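Local coordinates for Atu0111 protein (Agrobacterium tumefaciens, PDB 2FSQ) that is of unknown function but has an alpha-beta barrel fold and belongs to the 2H clan, whose characterised members include RNA ligases and phosphodiesterases, at residues A18-P23 with V187-P192; D165-R170 with P221-F226; Q64-M69 with L75-V80; S9-Y14 with G137-G142; P99-P102 with P106-T109. All coordinates share one frame; numbering follows the deposited sequence.

Overall arrangement
The five contacts form two groups. Interactions 1, 3 and 4 touch one another, their centres 14 to 19 Å apart; interactions 2 and 5 also touch, centres about 13 Å apart. Centres of different groups lie 28 to 33 Å apart. In the first group the N-terminal segments 9-14 and 18-23 meet the 137-142 turn and the 187-192 loop, while helix 54-67 packs on strand 75-77. In the second, helix 150-167 meets strand 222-226 beside the loop before helix 111-121. Interaction 1 crosses 2 and 4 and encloses 3 and 5. Along the chain come 9-23 and 64-80 (first), 99-109 (second), 137-142 (first), 165-170 (second), 187-192 (first) and 221-226 (second), a back-and-forth path consistent with two lobes.

Interaction 1: A18-P23 with V187-P192; sequences ANHDQP and VSWFEP
His20 lies flat on the indole of Trp189, the imidazole centred over the six-membered ring. The histidine CB starts the contact above the five-membered ring of Trp189, 3.8 Å from its centroid, which makes a CH-pi contact over the face. With CG anti to the carbonyl carbon (chi1 -62°), the imidazole then runs out over the benzo half of the indole. CG sits 3.4 Å from Trp189 CE2, over the ring fusion. On one flank CD2 lies 3.5 Å from the CD2 atom of Trp189; on the other, ND1 lies 3.4 Å from Trp189 CZ2. CE1 reaches Trp189 CH2 at 3.4 Å. At the tip, NE2 also rests over Trp189 CH2, but its polar partner lies elsewhere: it bonds to the carbonyl O of Tyr14, which also receives Asn19 ND2. The result is a true face-to-face stack, with the planes only 3° apart.

The indole is held at its rim too. Trp189 NE1 donates to Gln22 O at 3.0 Å, nearly straight at 166°, with the acceptor in the indole plane. His20 presses on a face, and the stack and this in-plane bond together restrain the tilt of the indole about its CB-CG bond. This ties the N-terminal loop to the loop between strand 184-186 and helix 195-212. Because a carbonyl can only accept, the bond to Tyr14 O implies a proton on His20 NE2; that bond and the stack are separate contacts of the same ring.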
# COMPACT_ATOMS: atom_id res chain seq x y z
N ALA A 18 -1.72 -10.15 -22.05
CA ALA A 18 -0.54 -10.52 -22.84
C ALA A 18 0.76 -10.61 -22.03
O ALA A 18 1.75 -11.16 -22.53
CB ALA A 18 -0.37 -9.52 -23.99
N ASN A 19 0.77 -10.07 -20.81
CA ASN A 19 1.99 -10.02 -19.98
C ASN A 19 2.07 -11.16 -18.96
O ASN A 19 2.95 -11.15 -18.10
CB ASN A 19 2.09 -8.65 -19.28
CG ASN A 19 3.48 -8.40 -18.68
OD1 ASN A 19 4.49 -8.41 -19.38
ND2 ASN A 19 3.52 -8.14 -17.37
N HIS A 20 1.17 -12.14 -19.06
CA HIS A 20 1.00 -13.14 -17.97
C HIS A 20 0.62 -14.53 -18.44
O HIS A 20 -0.13 -14.67 -19.42
CB HIS A 20 -0.05 -12.62 -16.98
CG HIS A 20 0.34 -11.35 -16.32
ND1 HIS A 20 1.19 -11.31 -15.24
CD2 HIS A 20 0.02 -10.06 -16.61
CE1 HIS A 20 1.36 -10.05 -14.87
NE2 HIS A 20 0.66 -9.28 -15.68
N ASP A 21 1.11 -15.56 -17.74
CA ASP A 21 0.81 -16.97 -18.04
C ASP A 21 0.12 -17.69 -16.87
O ASP A 21 0.01 -18.93 -16.84
CB ASP A 21 2.10 -17.73 -18.46
CG ASP A 21 3.12 -17.87 -17.33
OD1 ASP A 21 2.99 -17.20 -16.28
OD2 ASP A 21 4.09 -18.64 -17.49
N GLN A 22 -0.35 -16.90 -15.91
CA GLN A 22 -1.03 -17.40 -14.71
C GLN A 22 -1.81 -16.22 -14.11
O GLN A 22 -1.49 -15.06 -14.39
CB GLN A 22 -0.03 -17.97 -13.71
CG GLN A 22 1.02 -16.96 -13.27
CD GLN A 22 2.12 -17.54 -12.40
OE1 GLN A 22 2.55 -18.67 -12.60
NE2 GLN A 22 2.59 -16.74 -11.46
N PRO A 23 -2.86 -16.51 -13.32
CA PRO A 23 -3.65 -15.42 -12.73
C PRO A 23 -2.84 -14.62 -11.72
O PRO A 23 -1.75 -15.08 -11.32
CB PRO A 23 -4.79 -16.17 -12.02
CG PRO A 23 -4.28 -17.59 -11.83
CD PRO A 23 -3.36 -17.85 -12.97
N VAL A 187 -7.88 -8.52 -9.95
CA VAL A 187 -8.44 -9.86 -9.81
C VAL A 187 -8.25 -10.71 -11.07
O VAL A 187 -7.93 -11.90 -10.97
CB VAL A 187 -9.93 -9.80 -9.43
CG1 VAL A 187 -10.49 -11.21 -9.19
CG2 VAL A 187 -10.12 -8.93 -8.21
N SER A 188 -8.43 -10.08 -12.23
CA SER A 188 -8.16 -10.72 -13.53
C SER A 188 -7.53 -9.71 -14.46
O SER A 188 -7.85 -8.53 -14.39
CB SER A 188 -9.43 -11.32 -14.16
OG SER A 188 -10.44 -10.34 -14.36
N TRP A 189 -6.61 -10.18 -15.30
CA TRP A 189 -5.85 -9.29 -16.17
C TRP A 189 -6.76 -8.62 -17.19
O TRP A 189 -7.80 -9.16 -17.56
CB TRP A 189 -4.68 -10.04 -16.84
CG TRP A 189 -3.76 -10.74 -15.85
CD1 TRP A 189 -3.52 -12.09 -15.76
CD2 TRP A 189 -2.96 -10.13 -14.83
NE1 TRP A 189 -2.63 -12.35 -14.75
CE2 TRP A 189 -2.26 -11.17 -14.16
CE3 TRP A 189 -2.75 -8.80 -14.43
CZ2 TRP A 189 -1.38 -10.92 -13.10
CZ3 TRP A 189 -1.87 -8.56 -13.36
CH2 TRP A 189 -1.19 -9.62 -12.72
N PHE A 190 -6.37 -7.42 -17.63
CA PHE A 190 -7.18 -6.62 -18.55
C PHE A 190 -6.89 -7.00 -19.99
O PHE A 190 -5.73 -7.17 -20.37
CB PHE A 190 -6.86 -5.12 -18.40
CG PHE A 190 -7.47 -4.46 -17.19
CD1 PHE A 190 -7.84 -5.18 -16.04
CD2 PHE A 190 -7.60 -3.07 -17.17
CE1 PHE A 190 -8.36 -4.52 -14.94
CE2 PHE A 190 -8.12 -2.41 -16.08
CZ PHE A 190 -8.51 -3.14 -14.95
N GLU A 191 -7.95 -7.12 -20.79
CA GLU A 191 -7.79 -7.26 -22.24
C GLU A 191 -7.12 -6.00 -22.79
O GLU A 191 -7.42 -4.89 -22.34
CB GLU A 191 -9.13 -7.49 -22.93
CG GLU A 191 -9.80 -8.84 -22.60
CD GLU A 191 -9.08 -10.06 -23.17
OE1 GLU A 191 -8.20 -9.91 -24.05
OE2 GLU A 191 -9.40 -11.19 -22.74
N PRO A 192 -6.18 -6.16 -23.74
CA PRO A 192 -5.46 -4.97 -24.23
C PRO A 192 -6.33 -3.87 -24.86
O PRO A 192 -5.95 -2.70 -24.82
CB PRO A 192 -4.47 -5.54 -25.27
CG PRO A 192 -4.91 -6.92 -25.53
CD PRO A 192 -5.69 -7.41 -24.37

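Interaction 2: D165-R170 with P221-F226; sequences DFFGYR and PAFCEF
Phe223 and Phe167 meet by their rings alone; Phe167 CA and Phe223 CA, the nearest CA atoms of the two segments, are 11.0 Å apart. Pro221 comes first, backbone-bonded to Phe238, and Ala222 is bonded through its backbone to Val46 of strand 42-48. Next comes Phe223, whose side chain leaves the sheet toward helix 150-167. Its CG is anti to the backbone N (chi1 177°), which carries the ring out to the last helical turn. There CE1 lies 3.8 Å from Phe167 CZ, and Phe223 CD1 is equally close to that same atom. Thus Phe167 CZ lies obliquely against the CD1-CE1 bond of Phe223. With centroids 5.9 Å apart and planes at 68°, the pair is neither a stack nor a T-shape. Cys224 follows, again bonded to strand 42-48 through Thr44, and the side chain of Phe226 touches Thr44 as well.

Both touching rings are buried. Strand 222-226 runs antiparallel between 42-48 and 233-237, and Tyr118 of helix 111-121 touches both phenylalanines, so two helices and the sheet converge on this apolar pair.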
# COMPACT_ATOMS: atom_id res chain seq x y z
N ASP A 165 15.87 -2.03 11.48
CA ASP A 165 16.58 -2.40 12.71
C ASP A 165 15.63 -2.96 13.76
O ASP A 165 15.92 -3.97 14.40
CB ASP A 165 17.34 -1.21 13.27
CG ASP A 165 18.54 -0.83 12.44
OD1 ASP A 165 19.04 -1.68 11.66
OD2 ASP A 165 19.00 0.34 12.55
N PHE A 166 14.49 -2.30 13.96
CA PHE A 166 13.51 -2.78 14.94
C PHE A 166 12.80 -4.08 14.55
O PHE A 166 12.55 -4.95 15.37
CB PHE A 166 12.49 -1.67 15.26
CG PHE A 166 13.02 -0.63 16.22
CD1 PHE A 166 13.92 0.34 15.80
CD2 PHE A 166 12.63 -0.65 17.56
CE1 PHE A 166 14.40 1.30 16.68
CE2 PHE A 166 13.12 0.31 18.45
CZ PHE A 166 14.01 1.27 18.02
N PHE A 167 12.48 -4.20 13.27
CA PHE A 167 11.76 -5.38 12.79
C PHE A 167 12.69 -6.58 12.58
O PHE A 167 12.23 -7.72 12.62
CB PHE A 167 10.99 -5.05 11.51
CG PHE A 167 9.65 -4.41 11.77
CD1 PHE A 167 8.49 -5.16 11.68
CD2 PHE A 167 9.55 -3.05 12.10
CE1 PHE A 167 7.23 -4.59 11.92
CE2 PHE A 167 8.29 -2.47 12.35
CZ PHE A 167 7.14 -3.25 12.26
N GLY A 168 13.97 -6.30 12.35
CA GLY A 168 15.00 -7.34 12.25
C GLY A 168 15.03 -8.07 10.92
O GLY A 168 15.50 -9.21 10.85
N TYR A 169 14.57 -7.42 9.86
CA TYR A 169 14.72 -7.93 8.50
C TYR A 169 14.62 -6.77 7.54
O TYR A 169 14.19 -5.66 7.92
CB TYR A 169 13.64 -8.98 8.14
CG TYR A 169 12.22 -8.45 8.26
CD1 TYR A 169 11.67 -7.62 7.28
CD2 TYR A 169 11.44 -8.77 9.35
CE1 TYR A 169 10.37 -7.13 7.40
CE2 TYR A 169 10.16 -8.29 9.48
CZ TYR A 169 9.62 -7.49 8.50
OH TYR A 169 8.34 -7.03 8.67
N ARG A 170 15.05 -7.02 6.31
CA ARG A 170 14.90 -6.11 5.16
C ARG A 170 14.43 -6.95 3.98
O ARG A 170 14.95 -8.06 3.74
CB ARG A 170 16.23 -5.44 4.79
CG ARG A 170 16.67 -4.31 5.70
CD ARG A 170 18.09 -3.83 5.39
NE ARG A 170 18.46 -2.67 6.20
CZ ARG A 170 18.98 -1.54 5.72
NH1 ARG A 170 19.22 -1.41 4.43
NH2 ARG A 170 19.28 -0.55 6.55
N PRO A 221 2.98 7.94 11.03
CA PRO A 221 3.12 6.48 10.89
C PRO A 221 2.68 5.75 12.15
O PRO A 221 2.91 6.24 13.27
CB PRO A 221 4.63 6.29 10.68
CG PRO A 221 5.11 7.61 10.16
CD PRO A 221 4.27 8.64 10.87
N ALA A 222 2.06 4.59 11.97
CA ALA A 222 1.57 3.81 13.08
C ALA A 222 1.78 2.33 12.82
O ALA A 222 1.52 1.85 11.71
CB ALA A 222 0.07 4.10 13.31
N PHE A 223 2.20 1.62 13.86
CA PHE A 223 2.26 0.16 13.82
C PHE A 223 0.84 -0.38 14.03
O PHE A 223 0.17 -0.01 15.01
CB PHE A 223 3.23 -0.37 14.88
CG PHE A 223 3.29 -1.87 14.96
CD1 PHE A 223 3.71 -2.62 13.86
CD2 PHE A 223 2.93 -2.54 16.12
CE1 PHE A 223 3.77 -4.00 13.92
CE2 PHE A 223 3.00 -3.92 16.19
CZ PHE A 223 3.42 -4.65 15.09
N CYS A 224 0.39 -1.23 13.10
CA CYS A 224 -0.99 -1.69 13.03
C CYS A 224 -1.04 -3.19 12.92
O CYS A 224 -0.08 -3.83 12.46
CB CYS A 224 -1.71 -1.14 11.79
SG CYS A 224 -1.84 0.66 11.71
N GLU A 225 -2.18 -3.76 13.30
CA GLU A 225 -2.48 -5.15 12.96
C GLU A 225 -3.70 -5.22 12.05
O GLU A 225 -4.55 -4.32 12.05
CB GLU A 225 -2.69 -6.00 14.22
CG GLU A 225 -3.95 -5.62 14.98
CD GLU A 225 -4.13 -6.35 16.29
OE1 GLU A 225 -3.22 -7.11 16.71
OE2 GLU A 225 -5.19 -6.12 16.90
N PHE A 226 -3.82 -6.31 11.29
CA PHE A 226 -4.95 -6.49 10.40
C PHE A 226 -5.31 -7.96 10.28
O PHE A 226 -4.42 -8.81 10.39
CB PHE A 226 -4.67 -5.90 9.01
CG PHE A 226 -3.42 -6.46 8.35
CD1 PHE A 226 -3.49 -7.61 7.57
CD2 PHE A 226 -2.19 -5.82 8.50
CE1 PHE A 226 -2.34 -8.14 6.94
CE2 PHE A 226 -1.03 -6.33 7.90
CZ PHE A 226 -1.10 -7.47 7.10

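Interaction 3: Q64-M69 with L75-V80; sequences QRFLDM and LAFTPV
Phe77 of the short strand 75-77 packs against Phe66 and Leu67 in the C-terminal part of helix 54-67, an alpha/beta packing contact in which the chain leaves a helix, turns and returns as a strand beside it. The strand itself pairs antiparallel with strand 184-186, and Phe66 also leans on Met201 of helix 195-212, so the contact lies between a helix pair and a two-stranded ribbon.

Two backbone bonds lie within segment 64-69. Asp68 N donates to Gln64 O at 2.8 Å, an ordinary helical bond, whereas the N of Met69 (a selenomethionine) reaches back three residues to Phe66 O. In the conformer described, Gln64 NE2 also donates to Asp68 OD1; as the glutamine side chain has two conformers, this bond is doubtful.

The remaining contacts, all of those that cross between the segments, are apolar. At the rim of the Phe77 ring, Phe66 CB lies in the ring plane, 3.7 Å from Phe77 CZ, while the Phe66 ring itself leads away from the strand. Leu67 instead approaches over a face. Leucine and phenylalanine point in opposing senses as they pass, and the leucine reaches over the ring because CG is anti to the carbonyl carbon (chi1 -74°). The CH-pi contact is made by Leu67 CD2, 3.7 Å from the Phe77 centroid and 17° off the ring normal, nearest to Phe77 CE2 and CD2.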
# COMPACT_ATOMS: atom_id res chain seq x y z
N GLN A 64 -13.54 6.90 -7.56
CA GLN A 64 -14.81 6.83 -8.30
C GLN A 64 -14.67 6.79 -9.82
O GLN A 64 -15.40 6.05 -10.49
CB GLN A 64 -15.77 7.96 -7.88
CG GLN A 64 -17.17 7.89 -8.51
CD GLN A 64 -17.90 6.56 -8.28
OE1 GLN A 64 -18.12 6.15 -7.15
NE2 GLN A 64 -18.32 5.91 -9.37
N ARG A 65 -13.72 7.55 -10.37
CA ARG A 65 -13.46 7.48 -11.80
C ARG A 65 -13.06 6.06 -12.17
O ARG A 65 -13.38 5.59 -13.27
CB ARG A 65 -12.38 8.46 -12.21
CG ARG A 65 -12.40 8.79 -13.67
CD ARG A 65 -13.75 9.37 -14.10
NE ARG A 65 -13.65 10.01 -15.41
CZ ARG A 65 -13.60 9.38 -16.58
NH1 ARG A 65 -13.62 8.05 -16.66
NH2 ARG A 65 -13.52 10.10 -17.68
N PHE A 66 -12.35 5.38 -11.25
CA PHE A 66 -11.95 4.00 -11.52
C PHE A 66 -13.18 3.07 -11.47
O PHE A 66 -13.36 2.22 -12.35
CB PHE A 66 -10.97 3.48 -10.46
CG PHE A 66 -9.55 3.99 -10.57
CD1 PHE A 66 -9.23 5.23 -11.14
CD2 PHE A 66 -8.53 3.24 -10.00
CE1 PHE A 66 -7.89 5.66 -11.18
CE2 PHE A 66 -7.22 3.67 -10.02
CZ PHE A 66 -6.89 4.88 -10.61
N LEU A 67 -14.02 3.25 -10.45
CA LEU A 67 -15.25 2.46 -10.33
C LEU A 67 -16.18 2.68 -11.53
O LEU A 67 -16.92 1.76 -11.92
CB LEU A 67 -15.97 2.79 -9.01
CG LEU A 67 -15.33 2.22 -7.74
CD1 LEU A 67 -15.77 2.94 -6.46
CD2 LEU A 67 -15.65 0.73 -7.62
N ASP A 68 -16.12 3.85 -12.15
CA ASP A 68 -16.98 4.15 -13.33
C ASP A 68 -16.67 3.24 -14.51
O ASP A 68 -17.51 3.08 -15.38
CB ASP A 68 -16.81 5.59 -13.83
CG ASP A 68 -17.42 6.64 -12.90
OD1 ASP A 68 -18.23 6.30 -12.01
OD2 ASP A 68 -17.06 7.83 -13.07
N MSE A 69 -15.45 2.69 -14.56
CA MSE A 69 -15.01 1.91 -15.70
C MSE A 69 -15.63 0.51 -15.64
O MSE A 69 -15.77 -0.08 -14.55
CB MSE A 69 -13.48 1.76 -15.73
CG MSE A 69 -12.68 3.07 -15.81
SE MSE A 69 -12.98 4.05 -17.47
CE MSE A 69 -11.17 4.41 -17.96
N LEU A 75 -11.44 -5.67 -10.60
CA LEU A 75 -10.63 -5.07 -9.54
C LEU A 75 -11.32 -5.28 -8.21
O LEU A 75 -12.54 -5.30 -8.14
CB LEU A 75 -10.47 -3.57 -9.79
CG LEU A 75 -9.76 -3.15 -11.07
CD1 LEU A 75 -9.77 -1.62 -11.19
CD2 LEU A 75 -8.33 -3.64 -11.08
N ALA A 76 -10.53 -5.47 -7.16
CA ALA A 76 -11.05 -5.60 -5.81
C ALA A 76 -10.69 -4.34 -5.06
O ALA A 76 -9.52 -4.12 -4.70
CB ALA A 76 -10.47 -6.82 -5.11
N PHE A 77 -11.68 -3.48 -4.86
CA PHE A 77 -11.45 -2.19 -4.19
C PHE A 77 -11.51 -2.38 -2.68
O PHE A 77 -12.39 -3.08 -2.17
CB PHE A 77 -12.50 -1.15 -4.62
CG PHE A 77 -12.28 -0.60 -6.00
CD1 PHE A 77 -11.63 0.62 -6.20
CD2 PHE A 77 -12.70 -1.32 -7.11
CE1 PHE A 77 -11.42 1.11 -7.48
CE2 PHE A 77 -12.51 -0.84 -8.39
CZ PHE A 77 -11.87 0.38 -8.58
N THR A 78 -10.58 -1.74 -1.99
CA THR A 78 -10.53 -1.75 -0.54
C THR A 78 -11.45 -0.64 0.00
O THR A 78 -11.76 0.31 -0.71
CB THR A 78 -9.09 -1.53 -0.08
OG1 THR A 78 -8.62 -0.30 -0.67
CG2 THR A 78 -8.20 -2.66 -0.58
N PRO A 79 -11.87 -0.73 1.27
CA PRO A 79 -12.75 0.31 1.82
C PRO A 79 -12.07 1.68 1.88
O PRO A 79 -10.87 1.77 2.11
CB PRO A 79 -13.06 -0.19 3.25
CG PRO A 79 -12.84 -1.68 3.15
CD PRO A 79 -11.65 -1.83 2.23
N VAL A 80 -12.85 2.74 1.72
CA VAL A 80 -12.29 4.07 1.85
C VAL A 80 -11.59 4.25 3.20
O VAL A 80 -10.49 4.83 3.28
CB VAL A 80 -13.36 5.15 1.62
CG1 VAL A 80 -12.83 6.53 2.02
CG2 VAL A 80 -13.83 5.12 0.16

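Interaction 4: S9-Y14 with G137-G142; sequences SKDLDY and GLRPVG
Asp11 OD1 accepts a 2.6 Å bond from a water, and the same water donates to Leu138 O at 2.7 Å, so one molecule joins the carboxylate to the strand backbone with both of its protons. OD1 also rests 3.5 Å from Arg139 CB, against the aliphatic root of the side chain. The charged ends stay apart: Asp11 OD2 and Arg139 NH1 are 4.5 Å from each other, beyond a salt bridge, and in the conformer described NH1 pairs with Glu178 instead. Asp11 would still probably add to the negative field around that guanidinium.

The partner segment is the tip of a beta hairpin, where strands 133-139 and 142-147 are linked by a type I turn from Arg139 to Gly142. Arg139 and Gly142 exchange backbone bonds in both directions across it. On the other side, Ser9 OG accepts from Leu12 N at 3.1 Å, an ST motif that fixes the start of the N-terminal turn.

Leu12, its CG anti to the backbone N (chi1 174°), sets CD1 against CD and CG of the Pro140 ring. The contact is snug, with Leu12 CD1 3.5 Å from Pro140 CD. Trp198 of helix 195-212 packs against the same proline.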
# COMPACT_ATOMS: atom_id res chain seq x y z
N SER A 9 0.86 3.55 -21.46
CA SER A 9 2.18 3.65 -20.84
C SER A 9 2.75 2.27 -20.55
O SER A 9 2.01 1.29 -20.46
CB SER A 9 2.14 4.48 -19.55
OG SER A 9 1.41 3.82 -18.52
N LYS A 10 4.08 2.21 -20.44
CA LYS A 10 4.76 0.99 -20.02
C LYS A 10 4.19 0.49 -18.69
O LYS A 10 3.96 -0.70 -18.51
CB LYS A 10 6.28 1.22 -19.91
CG LYS A 10 6.96 1.78 -21.17
CD LYS A 10 7.53 0.68 -22.06
CE LYS A 10 8.54 1.25 -23.06
NZ LYS A 10 9.37 0.19 -23.72
N ASP A 11 3.95 1.42 -17.77
CA ASP A 11 3.42 1.10 -16.45
C ASP A 11 2.03 0.42 -16.46
O ASP A 11 1.81 -0.57 -15.75
CB ASP A 11 3.44 2.37 -15.59
CG ASP A 11 2.78 2.18 -14.25
OD1 ASP A 11 1.54 2.03 -14.24
OD2 ASP A 11 3.49 2.19 -13.22
N LEU A 12 1.10 0.95 -17.26
CA LEU A 12 -0.26 0.38 -17.35
C LEU A 12 -0.30 -0.98 -18.07
O LEU A 12 -1.10 -1.85 -17.72
CB LEU A 12 -1.21 1.35 -18.05
CG LEU A 12 -2.63 0.88 -18.37
CD1 LEU A 12 -3.41 0.55 -17.12
CD2 LEU A 12 -3.37 1.92 -19.17
N ASP A 13 0.57 -1.16 -19.06
CA ASP A 13 0.65 -2.39 -19.85
C ASP A 13 1.02 -3.63 -19.02
O ASP A 13 0.84 -4.75 -19.48
CB ASP A 13 1.66 -2.23 -20.99
CG ASP A 13 1.31 -3.07 -22.20
OD1 ASP A 13 0.34 -2.72 -22.91
OD2 ASP A 13 2.01 -4.08 -22.45
N TYR A 14 1.54 -3.44 -17.81
CA TYR A 14 1.85 -4.57 -16.92
C TYR A 14 0.63 -5.49 -16.68
O TYR A 14 0.75 -6.72 -16.55
CB TYR A 14 2.39 -4.07 -15.57
CG TYR A 14 2.50 -5.20 -14.56
CD1 TYR A 14 3.53 -6.14 -14.64
CD2 TYR A 14 1.53 -5.35 -13.55
CE1 TYR A 14 3.60 -7.20 -13.72
CE2 TYR A 14 1.61 -6.39 -12.63
CZ TYR A 14 2.64 -7.31 -12.73
OH TYR A 14 2.71 -8.34 -11.82
N GLY A 137 2.18 9.27 -9.89
CA GLY A 137 1.64 8.42 -10.96
C GLY A 137 0.36 7.78 -10.50
O GLY A 137 0.11 7.68 -9.30
N LEU A 138 -0.43 7.31 -11.47
CA LEU A 138 -1.67 6.57 -11.21
C LEU A 138 -1.70 5.34 -12.08
O LEU A 138 -1.30 5.38 -13.24
CB LEU A 138 -2.92 7.40 -11.54
CG LEU A 138 -3.54 8.42 -10.60
CD1 LEU A 138 -4.89 8.85 -11.16
CD2 LEU A 138 -3.70 7.82 -9.22
N ARG A 139 -2.24 4.27 -11.53
CA ARG A 139 -2.42 3.03 -12.28
C ARG A 139 -3.68 2.38 -11.72
O ARG A 139 -4.20 2.82 -10.70
CB ARG A 139 -1.19 2.15 -12.09
CG ARG A 139 -0.92 1.91 -10.61
CD ARG A 139 0.43 1.33 -10.34
NE ARG A 139 0.66 1.31 -8.90
CZ ARG A 139 1.81 1.00 -8.32
NH1 ARG A 139 2.86 0.67 -9.06
NH2 ARG A 139 1.91 1.01 -7.00
N PRO A 140 -4.21 1.35 -12.39
CA PRO A 140 -5.47 0.77 -11.86
C PRO A 140 -5.44 0.34 -10.40
O PRO A 140 -6.47 0.41 -9.73
CB PRO A 140 -5.71 -0.42 -12.78
CG PRO A 140 -5.11 0.03 -14.07
CD PRO A 140 -3.82 0.71 -13.66
N VAL A 141 -4.28 -0.07 -9.89
CA VAL A 141 -4.20 -0.46 -8.48
C VAL A 141 -4.06 0.71 -7.50
O VAL A 141 -4.16 0.51 -6.29
CB VAL A 141 -3.10 -1.51 -8.18
CG1 VAL A 141 -3.42 -2.83 -8.88
CG2 VAL A 141 -1.72 -1.03 -8.59
N GLY A 142 -3.79 1.92 -8.00
CA GLY A 142 -3.70 3.05 -7.08
C GLY A 142 -2.67 4.11 -7.43
O GLY A 142 -2.36 4.32 -8.59
O HOH W 1 -0.21 3.76 -15.13

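Interaction 5: P99-P102 with P106-T109; sequences PYWP and PLDT
A type I beta turn from Pro106 to Thr109, just ahead of helix 111-121, sits against the indole of Trp101 in the loop that follows strand 84-92. The focus is Pro106 O. It accepts the turn bond from Thr109 N at 3.1 Å and a shorter one from Thr109 OG1 at 2.7 Å, both donors coming from the same face of the carbonyl plane. Trp101 NE1 adds a third, weak bond to Pro106 O, 3.1 Å long and bent to 133°; this N-H is shared weakly with Leu105 O as well.

The apolar contact is made by Leu107 CD2, which lies over a face of the five-membered ring, 4.1 Å from its centroid, nearest to Trp101 CD1. Two carbonyls also meet the indole: Leu107 O sits above a face, 3.7 Å from Trp101 CZ2, and Thr109 O is at the ring edge, near the plane, 3.9 Å from Trp101 CH2. Both are bonded to Arg96 NH1.

Trp101, with CG anti to the backbone N (chi1 -162°), is buried against Val91 of the strand and Ile111 and Val114 of the helix. The turn lies within the strand-to-helix connection and folds back on its tryptophan. Pro106 O takes the i+3 N-H bond usual in beta turns, and the helical-like angles at Leu107 and Asp108 make it type I.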
# COMPACT_ATOMS: atom_id res chain seq x y z
N PRO A 99 13.52 -13.48 3.71
CA PRO A 99 13.83 -12.33 4.55
C PRO A 99 12.61 -11.47 4.87
O PRO A 99 12.75 -10.24 5.05
CB PRO A 99 14.80 -11.54 3.68
CG PRO A 99 14.24 -11.72 2.32
CD PRO A 99 13.70 -13.15 2.28
N TYR A 100 11.43 -12.08 4.94
CA TYR A 100 10.18 -11.35 5.21
C TYR A 100 9.72 -11.57 6.65
O TYR A 100 8.58 -11.27 7.00
CB TYR A 100 9.09 -11.80 4.23
CG TYR A 100 9.52 -11.76 2.79
CD1 TYR A 100 10.00 -12.92 2.17
CD2 TYR A 100 9.54 -10.57 2.08
CE1 TYR A 100 10.42 -12.88 0.84
CE2 TYR A 100 9.97 -10.52 0.77
CZ TYR A 100 10.43 -11.68 0.16
OH TYR A 100 10.85 -11.61 -1.15
N TRP A 101 10.63 -12.09 7.47
CA TRP A 101 10.34 -12.52 8.84
C TRP A 101 11.63 -12.30 9.64
O TRP A 101 12.72 -12.43 9.08
CB TRP A 101 10.01 -14.01 8.81
CG TRP A 101 9.31 -14.55 9.99
CD1 TRP A 101 9.88 -15.12 11.11
CD2 TRP A 101 7.89 -14.64 10.18
NE1 TRP A 101 8.90 -15.53 11.97
CE2 TRP A 101 7.67 -15.25 11.44
CE3 TRP A 101 6.78 -14.27 9.40
CZ2 TRP A 101 6.38 -15.48 11.94
CZ3 TRP A 101 5.51 -14.51 9.91
CH2 TRP A 101 5.32 -15.10 11.16
N PRO A 102 11.51 -11.97 10.94
CA PRO A 102 12.73 -11.83 11.72
C PRO A 102 13.39 -13.18 11.98
O PRO A 102 12.71 -14.09 12.41
CB PRO A 102 12.25 -11.22 13.03
CG PRO A 102 10.84 -11.63 13.18
CD PRO A 102 10.30 -11.69 11.74
N PRO A 106 10.69 -18.11 15.42
CA PRO A 106 10.26 -19.28 14.66
C PRO A 106 9.28 -18.90 13.55
O PRO A 106 8.43 -18.03 13.75
CB PRO A 106 9.57 -20.15 15.71
CG PRO A 106 10.16 -19.72 17.01
CD PRO A 106 10.51 -18.28 16.88
N LEU A 107 9.40 -19.56 12.40
CA LEU A 107 8.57 -19.23 11.23
C LEU A 107 7.10 -19.54 11.50
O LEU A 107 6.24 -19.00 10.82
CB LEU A 107 9.05 -19.97 9.98
CG LEU A 107 10.49 -19.66 9.51
CD1 LEU A 107 10.93 -20.59 8.36
CD2 LEU A 107 10.65 -18.19 9.10
N ASP A 108 6.82 -20.39 12.50
CA ASP A 108 5.44 -20.77 12.83
C ASP A 108 4.87 -20.02 14.03
O ASP A 108 3.82 -20.38 14.56
CB ASP A 108 5.28 -22.30 12.98
CG ASP A 108 6.18 -22.89 14.04
OD1 ASP A 108 7.07 -22.18 14.58
OD2 ASP A 108 6.02 -24.11 14.33
N THR A 109 5.54 -18.95 14.45
CA THR A 109 5.05 -18.11 15.56
C THR A 109 3.69 -17.54 15.17
O THR A 109 3.54 -17.00 14.06
CB THR A 109 6.01 -16.94 15.85
OG1 THR A 109 7.30 -17.46 16.17
CG2 THR A 109 5.49 -16.06 17.01